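Local coordinates for protein metal-dependent hydrolase (Lactobacillus plantarum, PDB 2F6K) that probably decarboxylates aminocarboxymuconate semialdehyde, working as a manganese-binding member of the amidohydrolase superfamily with a TIM-barrel fold, at residues P33-Q38 with K81-Q86; N42-N47 with D89-L94; N156-L161 with L169-L174; G129-S134 with T180-I185. All blocks are in the same frame, centred on the assembly; numbering follows the deposited sequence.

Contact 1: P33-Q38 with K81-Q86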
# COMPACT_ATOMS: atom_id res chain seq x y z
N PRO A 33 24.30 13.17 1.38
CA PRO A 33 25.71 13.51 1.55
C PRO A 33 26.15 14.76 0.78
O PRO A 33 25.57 15.09 -0.25
CB PRO A 33 26.42 12.25 1.06
CG PRO A 33 25.54 11.81 -0.06
CD PRO A 33 24.14 11.98 0.52
N GLU A 34 27.17 15.44 1.30
CA GLU A 34 27.71 16.63 0.63
C GLU A 34 28.66 16.13 -0.46
O GLU A 34 29.28 15.08 -0.31
CB GLU A 34 28.47 17.52 1.61
CG GLU A 34 27.63 18.01 2.77
CD GLU A 34 28.37 19.03 3.62
OE1 GLU A 34 29.59 18.86 3.83
OE2 GLU A 34 27.72 19.98 4.10
N TRP A 35 28.78 16.89 -1.54
CA TRP A 35 29.63 16.46 -2.63
C TRP A 35 30.07 17.56 -3.60
O TRP A 35 29.33 18.51 -3.84
CB TRP A 35 28.90 15.37 -3.43
CG TRP A 35 29.67 14.87 -4.60
CD1 TRP A 35 30.52 13.80 -4.63
CD2 TRP A 35 29.70 15.44 -5.92
NE1 TRP A 35 31.09 13.68 -5.88
CE2 TRP A 35 30.60 14.67 -6.69
CE3 TRP A 35 29.06 16.54 -6.51
CZ2 TRP A 35 30.88 14.96 -8.03
CZ3 TRP A 35 29.34 16.83 -7.85
CH2 TRP A 35 30.24 16.04 -8.59
N THR A 36 31.28 17.41 -4.13
CA THR A 36 31.84 18.32 -5.12
C THR A 36 32.71 17.39 -5.94
O THR A 36 33.01 16.29 -5.51
CB THR A 36 32.76 19.42 -4.51
OG1 THR A 36 33.96 18.83 -3.99
CG2 THR A 36 32.04 20.20 -3.42
N PRO A 37 33.12 17.81 -7.14
CA PRO A 37 33.97 16.92 -7.95
C PRO A 37 35.31 16.59 -7.25
O PRO A 37 35.86 15.49 -7.41
CB PRO A 37 34.18 17.71 -9.23
CG PRO A 37 32.88 18.49 -9.35
CD PRO A 37 32.62 18.95 -7.93
N GLN A 38 35.82 17.55 -6.49
CA GLN A 38 37.08 17.33 -5.78
C GLN A 38 37.06 16.21 -4.72
O GLN A 38 38.10 15.58 -4.46
CB GLN A 38 37.53 18.62 -5.09
CG GLN A 38 37.93 19.71 -6.04
CD GLN A 38 38.96 19.28 -7.09
OE1 GLN A 38 39.94 18.58 -6.80
NE2 GLN A 38 38.74 19.72 -8.31
N LYS A 81 28.45 15.21 -18.34
CA LYS A 81 29.18 15.47 -19.57
C LYS A 81 30.30 16.48 -19.32
O LYS A 81 31.45 16.27 -19.74
CB LYS A 81 28.22 16.00 -20.64
CG LYS A 81 28.90 16.46 -21.91
CD LYS A 81 27.88 17.01 -22.90
CE LYS A 81 28.53 17.47 -24.21
NZ LYS A 81 27.52 17.98 -25.19
N SER A 82 29.97 17.56 -18.63
CA SER A 82 30.93 18.61 -18.31
C SER A 82 32.11 18.09 -17.48
O SER A 82 33.23 18.60 -17.61
CB SER A 82 30.24 19.76 -17.57
OG SER A 82 31.18 20.74 -17.18
N LEU A 83 31.86 17.10 -16.63
CA LEU A 83 32.91 16.52 -15.81
C LEU A 83 33.81 15.62 -16.67
O LEU A 83 35.02 15.57 -16.48
CB LEU A 83 32.30 15.70 -14.66
CG LEU A 83 31.71 16.49 -13.48
CD1 LEU A 83 30.86 15.58 -12.61
CD2 LEU A 83 32.84 17.12 -12.65
N ALA A 84 33.21 14.90 -17.61
CA ALA A 84 33.98 14.03 -18.48
C ALA A 84 34.89 14.87 -19.37
O ALA A 84 36.01 14.46 -19.72
CB ALA A 84 33.05 13.16 -19.31
N GLN A 85 34.43 16.06 -19.74
CA GLN A 85 35.24 16.94 -20.58
C GLN A 85 36.33 17.63 -19.77
O GLN A 85 37.39 17.95 -20.29
CB GLN A 85 34.37 18.00 -21.27
CG GLN A 85 33.43 17.44 -22.32
CD GLN A 85 32.45 18.48 -22.84
OE1 GLN A 85 31.61 18.19 -23.69
NE2 GLN A 85 32.55 19.71 -22.32
N GLN A 86 36.07 17.87 -18.49
CA GLN A 86 37.05 18.53 -17.65
C GLN A 86 38.10 17.54 -17.12
O GLN A 86 39.26 17.91 -16.93
CB GLN A 86 36.33 19.22 -16.49
CG GLN A 86 37.21 20.20 -15.74
CD GLN A 86 36.45 20.99 -14.67
OE1 GLN A 86 35.22 20.91 -14.56
NE2 GLN A 86 37.19 21.77 -13.88
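The indole of Trp-35 meets Leu-83 at its rim: CH2, on the benzene half of the ring, lies 4.1 Å from Leu-83 CD1, which sits near the ring plane. One face is partly covered from within its own segment by the backbone N of Pro-37, 3.6 Å above the plane of the Trp-35 ring and displaced toward the rim. With CG anti to the backbone N (chi1 179°), the indole extends toward the helix 66-86, and Leu-83 comes to meet it from the opposite direction. The second methyl of the leucine turns to the proline: CD2 is 3.6 Å from Pro-37 CG and 3.7 Å from Pro-37 CB, the two side chains crossing at about a right angle. A branched leucine suits the place, since each methyl serves a different partner. The proline suits the first turn of helix 37-46, where its missing N-H costs no helical bond; Thr-36 just before it is the N-cap, its OG1 making a weak hydrogen bond to Leu-39 N. The indole nitrogen NE1 is hydrogen-bonded to Thr-40 OG1. The contact thus joins the start of helix 37-46 to the last turns of helix 66-86, two outer helices of the barrel, while Leu-83 also touches Leu-91 on the inner strand 91-95.

Contact 2: N42-N47 with D89-L94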
# COMPACT_ATOMS: atom_id res chain seq x y z
N ASN A 42 39.75 13.34 -5.01
CA ASN A 42 40.69 13.12 -3.92
C ASN A 42 40.52 11.69 -3.38
O ASN A 42 41.50 11.04 -2.98
CB ASN A 42 40.47 14.14 -2.81
CG ASN A 42 41.58 14.15 -1.79
OD1 ASN A 42 42.68 14.58 -2.08
ND2 ASN A 42 41.29 13.65 -0.58
N PHE A 43 39.29 11.19 -3.37
CA PHE A 43 39.06 9.82 -2.91
C PHE A 43 39.77 8.85 -3.87
O PHE A 43 40.33 7.83 -3.45
CB PHE A 43 37.57 9.47 -2.89
CG PHE A 43 37.28 8.05 -2.48
CD1 PHE A 43 37.32 7.67 -1.14
CD2 PHE A 43 36.96 7.09 -3.44
CE1 PHE A 43 37.03 6.35 -0.75
CE2 PHE A 43 36.66 5.77 -3.06
CZ PHE A 43 36.70 5.40 -1.72
N MSE A 44 39.73 9.17 -5.15
CA MSE A 44 40.36 8.34 -6.18
C MSE A 44 41.87 8.28 -6.01
O MSE A 44 42.46 7.21 -6.12
CB MSE A 44 40.00 8.87 -7.57
CG MSE A 44 38.56 8.58 -7.97
SE MSE A 44 38.04 9.48 -9.60
CE MSE A 44 39.10 8.45 -10.85
N ARG A 45 42.50 9.42 -5.74
CA ARG A 45 43.95 9.42 -5.54
C ARG A 45 44.31 8.61 -4.29
O ARG A 45 45.25 7.81 -4.31
CB ARG A 45 44.49 10.85 -5.38
CG ARG A 45 44.34 11.72 -6.62
CD ARG A 45 44.95 13.10 -6.41
NE ARG A 45 43.99 14.18 -6.63
CZ ARG A 45 43.44 14.89 -5.65
NH1 ARG A 45 43.76 14.64 -4.40
NH2 ARG A 45 42.55 15.83 -5.93
N ASP A 46 43.56 8.81 -3.22
CA ASP A 46 43.81 8.10 -1.96
C ASP A 46 43.49 6.61 -1.96
O ASP A 46 43.87 5.90 -1.03
CB ASP A 46 43.05 8.76 -0.81
CG ASP A 46 43.47 10.20 -0.57
OD1 ASP A 46 44.61 10.56 -0.94
OD2 ASP A 46 42.66 10.96 -0.00
N ASN A 47 42.80 6.13 -3.00
CA ASN A 47 42.44 4.71 -3.04
C ASN A 47 42.83 3.98 -4.32
O ASN A 47 42.24 2.96 -4.66
CB ASN A 47 40.95 4.57 -2.79
CG ASN A 47 40.58 4.94 -1.37
OD1 ASN A 47 40.77 4.15 -0.44
ND2 ASN A 47 40.07 6.16 -1.18
N ASP A 89 40.46 11.81 -18.24
CA ASP A 89 41.15 10.64 -17.75
C ASP A 89 40.72 10.11 -16.39
O ASP A 89 41.08 8.99 -16.04
CB ASP A 89 42.65 10.90 -17.76
CG ASP A 89 43.18 11.20 -19.16
OD1 ASP A 89 42.96 10.37 -20.08
OD2 ASP A 89 43.81 12.27 -19.34
N GLN A 90 39.97 10.90 -15.62
CA GLN A 90 39.51 10.46 -14.30
C GLN A 90 38.02 10.18 -14.23
O GLN A 90 37.59 9.24 -13.56
CB GLN A 90 39.84 11.49 -13.22
CG GLN A 90 41.28 11.55 -12.78
CD GLN A 90 42.14 12.26 -13.78
OE1 GLN A 90 41.92 13.42 -14.10
NE2 GLN A 90 43.15 11.55 -14.29
N LEU A 91 37.22 10.99 -14.92
CA LEU A 91 35.78 10.85 -14.85
C LEU A 91 34.98 10.63 -16.13
O LEU A 91 35.19 11.29 -17.14
CB LEU A 91 35.20 12.07 -14.15
CG LEU A 91 35.84 12.48 -12.83
CD1 LEU A 91 35.19 13.76 -12.33
CD2 LEU A 91 35.67 11.36 -11.82
N GLY A 92 34.03 9.70 -16.03
CA GLY A 92 33.13 9.40 -17.12
C GLY A 92 31.74 9.42 -16.48
O GLY A 92 31.62 9.70 -15.28
N TYR A 93 30.70 9.15 -17.25
CA TYR A 93 29.37 9.16 -16.65
C TYR A 93 28.33 8.37 -17.40
O TYR A 93 28.45 8.13 -18.61
CB TYR A 93 28.86 10.60 -16.50
CG TYR A 93 28.27 11.19 -17.77
CD1 TYR A 93 29.09 11.51 -18.87
CD2 TYR A 93 26.91 11.44 -17.87
CE1 TYR A 93 28.54 12.08 -20.03
CE2 TYR A 93 26.36 12.01 -19.02
CZ TYR A 93 27.18 12.33 -20.09
OH TYR A 93 26.63 12.91 -21.21
N LEU A 94 27.31 7.97 -16.65
CA LEU A 94 26.16 7.25 -17.17
C LEU A 94 25.01 8.26 -17.12
O LEU A 94 24.80 8.92 -16.10
CB LEU A 94 25.84 6.05 -16.28
CG LEU A 94 26.84 4.91 -16.29
CD1 LEU A 94 26.40 3.85 -15.29
CD2 LEU A 94 26.95 4.32 -17.70
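Met-44, a selenomethionine here, meets Gln-90 and Leu-91 at a slant, with its selenoether end at the start of the strand. Its chain runs out from the helix and bends only at the last torsion (chi3 71°), which lets its two end atoms favour different partners. SE makes the approach to Leu-91, 3.8 Å from its CD2 methyl, an apolar touch, while CE comes closer than SE to Gln-90, lying 3.2 Å from its backbone O and 3.9 Å from its CB. Gln-90 starts toward the helix, but the bend at chi2 (76°) carries its amide away, so its aliphatic base does the packing. An unbranched, flexible side chain fits this place well, because it can follow both partners. On the helix side, Asn-47 ND2 reaches back to Phe-43 O in a 2.8 Å bond, with the donor tilted somewhat from the carbonyl plane; the same ND2 stands over one face of the Phe-43 ring, toward its rim. In the TIM barrel, helix 37-46 leans here on the outside of the sheet: Met-44 also touches Ile-49 and Ser-52 of strand 49-55, which pairs in parallel with strand 91-95, and both Gln-90 and Leu-91 touch Leu-41 of helix 37-46.

Contact 3: N156-L161 with L169-L174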
# COMPACT_ATOMS: atom_id res chain seq x y z
N ASN A 156 15.97 1.80 -5.62
CA ASN A 156 15.21 2.90 -5.05
C ASN A 156 14.32 2.26 -3.99
O ASN A 156 14.15 1.03 -3.97
CB ASN A 156 14.34 3.57 -6.09
CG ASN A 156 15.06 4.68 -6.83
OD1 ASN A 156 14.57 5.81 -6.89
ND2 ASN A 156 16.22 4.36 -7.40
N GLU A 157 13.76 3.08 -3.11
CA GLU A 157 12.87 2.58 -2.09
C GLU A 157 11.72 1.88 -2.80
O GLU A 157 11.18 2.41 -3.76
CB GLU A 157 12.33 3.73 -1.24
CG GLU A 157 11.09 3.38 -0.42
CD GLU A 157 10.68 4.49 0.53
OE1 GLU A 157 10.78 5.67 0.14
OE2 GLU A 157 10.24 4.17 1.66
N PRO A 158 11.34 0.68 -2.34
CA PRO A 158 10.23 -0.05 -2.97
C PRO A 158 8.99 0.85 -3.01
O PRO A 158 8.76 1.62 -2.08
CB PRO A 158 10.05 -1.25 -2.04
CG PRO A 158 11.45 -1.50 -1.56
CD PRO A 158 11.96 -0.12 -1.26
N ALA A 159 8.21 0.76 -4.09
CA ALA A 159 7.02 1.60 -4.24
C ALA A 159 6.21 1.66 -2.95
O ALA A 159 5.84 2.74 -2.49
CB ALA A 159 6.15 1.08 -5.38
N ILE A 160 5.93 0.50 -2.36
CA ILE A 160 5.18 0.44 -1.11
C ILE A 160 5.62 -0.78 -0.29
O ILE A 160 6.01 -1.81 -0.84
CB ILE A 160 3.66 0.33 -1.36
CG1 ILE A 160 3.36 -1.00 -2.05
CG2 ILE A 160 3.18 1.50 -2.21
CD1 ILE A 160 1.89 -1.28 -2.18
N LEU A 161 5.53 -0.64 1.03
CA LEU A 161 5.92 -1.70 1.96
C LEU A 161 5.00 -1.72 3.18
O LEU A 161 4.30 -0.75 3.45
CB LEU A 161 7.35 -1.48 2.44
CG LEU A 161 8.49 -1.61 1.43
CD1 LEU A 161 9.80 -1.22 2.09
CD2 LEU A 161 8.54 -3.04 0.92
N LEU A 169 13.71 1.74 9.73
CA LEU A 169 14.91 1.07 9.24
C LEU A 169 15.31 1.76 7.94
O LEU A 169 14.51 1.81 7.01
CB LEU A 169 14.64 -0.41 8.96
CG LEU A 169 15.86 -1.17 8.44
CD1 LEU A 169 16.84 -1.34 9.59
CD2 LEU A 169 15.44 -2.52 7.87
N PRO A 170 16.52 2.33 7.87
CA PRO A 170 16.92 3.01 6.63
C PRO A 170 16.66 2.12 5.40
O PRO A 170 16.91 0.92 5.43
CB PRO A 170 18.41 3.30 6.86
CG PRO A 170 18.46 3.54 8.34
CD PRO A 170 17.59 2.41 8.88
N VAL A 171 16.13 2.74 4.35
CA VAL A 171 15.79 2.05 3.11
C VAL A 171 16.93 1.27 2.44
O VAL A 171 16.72 0.17 1.94
CB VAL A 171 15.20 3.05 2.09
CG1 VAL A 171 14.90 2.34 0.77
CG2 VAL A 171 13.94 3.68 2.66
N PRO A 172 18.14 1.85 2.40
CA PRO A 172 19.27 1.16 1.77
C PRO A 172 19.69 -0.17 2.41
O PRO A 172 20.30 -1.01 1.75
CB PRO A 172 20.39 2.21 1.85
CG PRO A 172 19.65 3.50 1.80
CD PRO A 172 18.50 3.23 2.75
N LEU A 173 19.36 -0.36 3.69
CA LEU A 173 19.73 -1.57 4.40
C LEU A 173 18.98 -2.84 3.98
O LEU A 173 19.56 -3.91 3.94
CB LEU A 173 19.57 -1.36 5.91
CG LEU A 173 20.44 -0.27 6.55
CD1 LEU A 173 20.22 -0.28 8.06
CD2 LEU A 173 21.91 -0.50 6.24
N LEU A 174 17.69 -2.72 3.68
CA LEU A 174 16.90 -3.88 3.27
C LEU A 174 16.03 -3.56 2.05
O LEU A 174 15.87 -4.39 1.15
CB LEU A 174 16.02 -4.36 4.43
CG LEU A 174 15.03 -5.48 4.08
CD1 LEU A 174 15.79 -6.76 3.78
CD2 LEU A 174 14.05 -5.68 5.22
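Glu-157, in the polyproline II conformation favoured before a proline, brings its backbone to within 6.0 Å of Val-171, CA to CA, near the beginning of helix 171-189. Val-171 divides its two methyls between the parts of the glutamate. CG1, anti to the backbone N (chi1 177°), presses on the root of the residue, 3.5 Å from both Glu-157 CA and Glu-157 CB, and it also touches the ring of Pro-158, whose CD is 4.3 Å from Val-171 CG1. CG2 lies beside the carboxylate end, 3.9 Å from Glu-157 OE2. The extended glutamate chain crosses the valine at about a right angle; its CB and CG offer apolar surface to the valine CG1. Segment 156-161 belongs to the loop that follows TIM-barrel strand 150-154, whose last residue is the manganese ligand His-154; loops at this end of the barrel surround the metal site, and the side chain of Val-171 is about 11 Å from the ion. Replacing Val-171 by an alanine would probably open a gap against Glu-157 and leave that side chain freer to swing. Glu-157 O accepts a bond from Asn-126 ND2, and Val-171 shares a backbone hydrogen bond with Asp-28. Beside it, Pro-172 O receives Arg-216 NE of the second subunit, while Ile-160 packs on Ile-160 of the fourth.

Contact 4: G129-S134 with T180-I185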
# COMPACT_ATOMS: atom_id res chain seq x y z
N GLY A 129 6.97 3.71 -8.65
CA GLY A 129 6.05 2.65 -8.99
C GLY A 129 6.21 1.98 -10.34
O GLY A 129 5.69 0.89 -10.56
N LEU A 130 6.91 2.64 -11.26
CA LEU A 130 7.15 2.04 -12.57
C LEU A 130 8.48 1.30 -12.47
O LEU A 130 9.55 1.92 -12.45
CB LEU A 130 7.22 3.11 -13.67
CG LEU A 130 7.15 2.56 -15.11
CD1 LEU A 130 7.01 3.71 -16.09
CD2 LEU A 130 8.41 1.76 -15.41
N TYR A 131 8.42 -0.03 -12.38
CA TYR A 131 9.63 -0.84 -12.26
C TYR A 131 10.28 -1.08 -13.61
O TYR A 131 9.60 -1.29 -14.62
CB TYR A 131 9.31 -2.18 -11.57
CG TYR A 131 9.18 -2.05 -10.07
CD1 TYR A 131 8.05 -1.48 -9.49
CD2 TYR A 131 10.25 -2.40 -9.23
CE1 TYR A 131 7.99 -1.24 -8.11
CE2 TYR A 131 10.20 -2.15 -7.86
CZ TYR A 131 9.07 -1.57 -7.31
OH TYR A 131 9.06 -1.24 -5.97
N PHE A 132 11.61 -1.06 -13.63
CA PHE A 132 12.31 -1.28 -14.87
C PHE A 132 11.90 -2.64 -15.40
O PHE A 132 11.64 -3.56 -14.63
CB PHE A 132 13.82 -1.21 -14.67
CG PHE A 132 14.57 -0.90 -15.93
CD1 PHE A 132 14.39 0.32 -16.58
CD2 PHE A 132 15.46 -1.83 -16.47
CE1 PHE A 132 15.09 0.61 -17.76
CE2 PHE A 132 16.15 -1.55 -17.65
CZ PHE A 132 15.97 -0.32 -18.29
N GLY A 133 11.83 -2.77 -16.72
CA GLY A 133 11.42 -4.03 -17.30
C GLY A 133 9.98 -3.90 -17.77
O GLY A 133 9.53 -4.67 -18.61
N SER A 134 9.27 -2.91 -17.23
CA SER A 134 7.87 -2.67 -17.61
C SER A 134 7.74 -2.33 -19.09
O SER A 134 8.50 -1.52 -19.63
CB SER A 134 7.28 -1.55 -16.75
OG SER A 134 5.93 -1.30 -17.11
N THR A 180 15.88 -4.33 -5.92
CA THR A 180 16.72 -4.82 -7.00
C THR A 180 16.28 -6.23 -7.34
O THR A 180 16.18 -6.60 -8.52
CB THR A 180 18.20 -4.84 -6.59
OG1 THR A 180 18.69 -3.50 -6.49
CG2 THR A 180 19.04 -5.60 -7.62
N THR A 181 15.98 -7.01 -6.31
CA THR A 181 15.56 -8.38 -6.49
C THR A 181 14.23 -8.47 -7.23
O THR A 181 14.07 -9.28 -8.15
CB THR A 181 15.43 -9.10 -5.14
OG1 THR A 181 16.62 -8.91 -4.37
CG2 THR A 181 15.23 -10.60 -5.37
N MSE A 182 13.27 -7.65 -6.82
CA MSE A 182 11.97 -7.67 -7.47
C MSE A 182 12.11 -7.24 -8.93
O MSE A 182 11.49 -7.82 -9.82
CB MSE A 182 10.98 -6.76 -6.74
CG MSE A 182 10.67 -7.20 -5.31
SE MSE A 182 9.15 -6.24 -4.52
CE MSE A 182 10.04 -4.60 -4.00
N THR A 183 12.96 -6.24 -9.17
CA THR A 183 13.17 -5.74 -10.52
C THR A 183 13.80 -6.76 -11.46
O THR A 183 13.39 -6.88 -12.61
CB THR A 183 14.02 -4.46 -10.52
OG1 THR A 183 13.37 -3.46 -9.73
CG2 THR A 183 14.20 -3.93 -11.94
N PHE A 184 14.80 -7.50 -10.98
CA PHE A 184 15.45 -8.52 -11.80
C PHE A 184 14.44 -9.57 -12.27
O PHE A 184 14.42 -9.96 -13.43
CB PHE A 184 16.55 -9.23 -11.00
CG PHE A 184 17.22 -10.34 -11.75
CD1 PHE A 184 18.13 -10.06 -12.77
CD2 PHE A 184 16.98 -11.66 -11.43
CE1 PHE A 184 18.79 -11.08 -13.44
CE2 PHE A 184 17.64 -12.70 -12.10
CZ PHE A 184 18.54 -12.40 -13.11
N ILE A 185 13.61 -10.03 -11.34
CA ILE A 185 12.62 -11.03 -11.67
C ILE A 185 11.59 -10.44 -12.64
O ILE A 185 11.11 -11.12 -13.54
CB ILE A 185 11.95 -11.54 -10.39
CG1 ILE A 185 13.02 -12.11 -9.46
CG2 ILE A 185 10.89 -12.58 -10.72
CD1 ILE A 185 12.51 -12.70 -8.16
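Tyr-131 and Thr-183 pack edge-on where the short hairpin after barrel strand 120-124 meets helix 171-189 of the TIM barrel. Thr-183 OG1 lies in the plane of the Tyr-131 ring, 3.3 Å from CD2, so a polar atom faces a C-H edge. Its chi1 of -59° sets OG1 beside the backbone N, where the hydroxyl bonds back to Asp-179 O one turn earlier, Thr-125 O being a weaker alternative acceptor. The same rotamer throws CG2 toward the hairpin, 3.7 Å from Phe-132 O and 3.9 Å from Phe-132 CB. With an alanine in place of Thr-183, a gap would probably open beside Phe-132, and the Tyr-131 edge would lose its polar neighbour. Phe-132 itself turns its ring away, to stack edge-to-face with Tyr-141. Next comes Gly-133, in the type II turn from Tyr-131 to Ser-134, at a positive phi, where a side chain would collide with the carbonyl O of Phe-132, so glycine suits the place. The Tyr-131 hydroxyl is gripped by Asp-179 OD1 and Ala-159 N. Met-182, a selenomethionine, crosses the tyrosine at a slant, and the bend at chi3 (-81°) brings its CE to 4.0 Å from Tyr-131 OH.

In the fold
Contacts 2 and 4 are buried, whereas 1 and 3 are only partly so. Contacts 1 and 2 share helix 37-46 and touch each other; both belong to the outer layer of helices and the strand beneath it. Contacts 3 and 4 share helix 171-189 and likewise touch. The chemistry shifts with place: contact 1 is wholly apolar and contact 2 meets a backbone carbonyl, whereas in 3 and 4 polar side chains take part, a glutamate chain in one and a threonine hydroxyl in the other. Both of these also reach the second subunit, which contacts 1 and 2 do not. The centres of contacts 2 and 4 are about 30 Å apart, on opposite sides of the chain's centre.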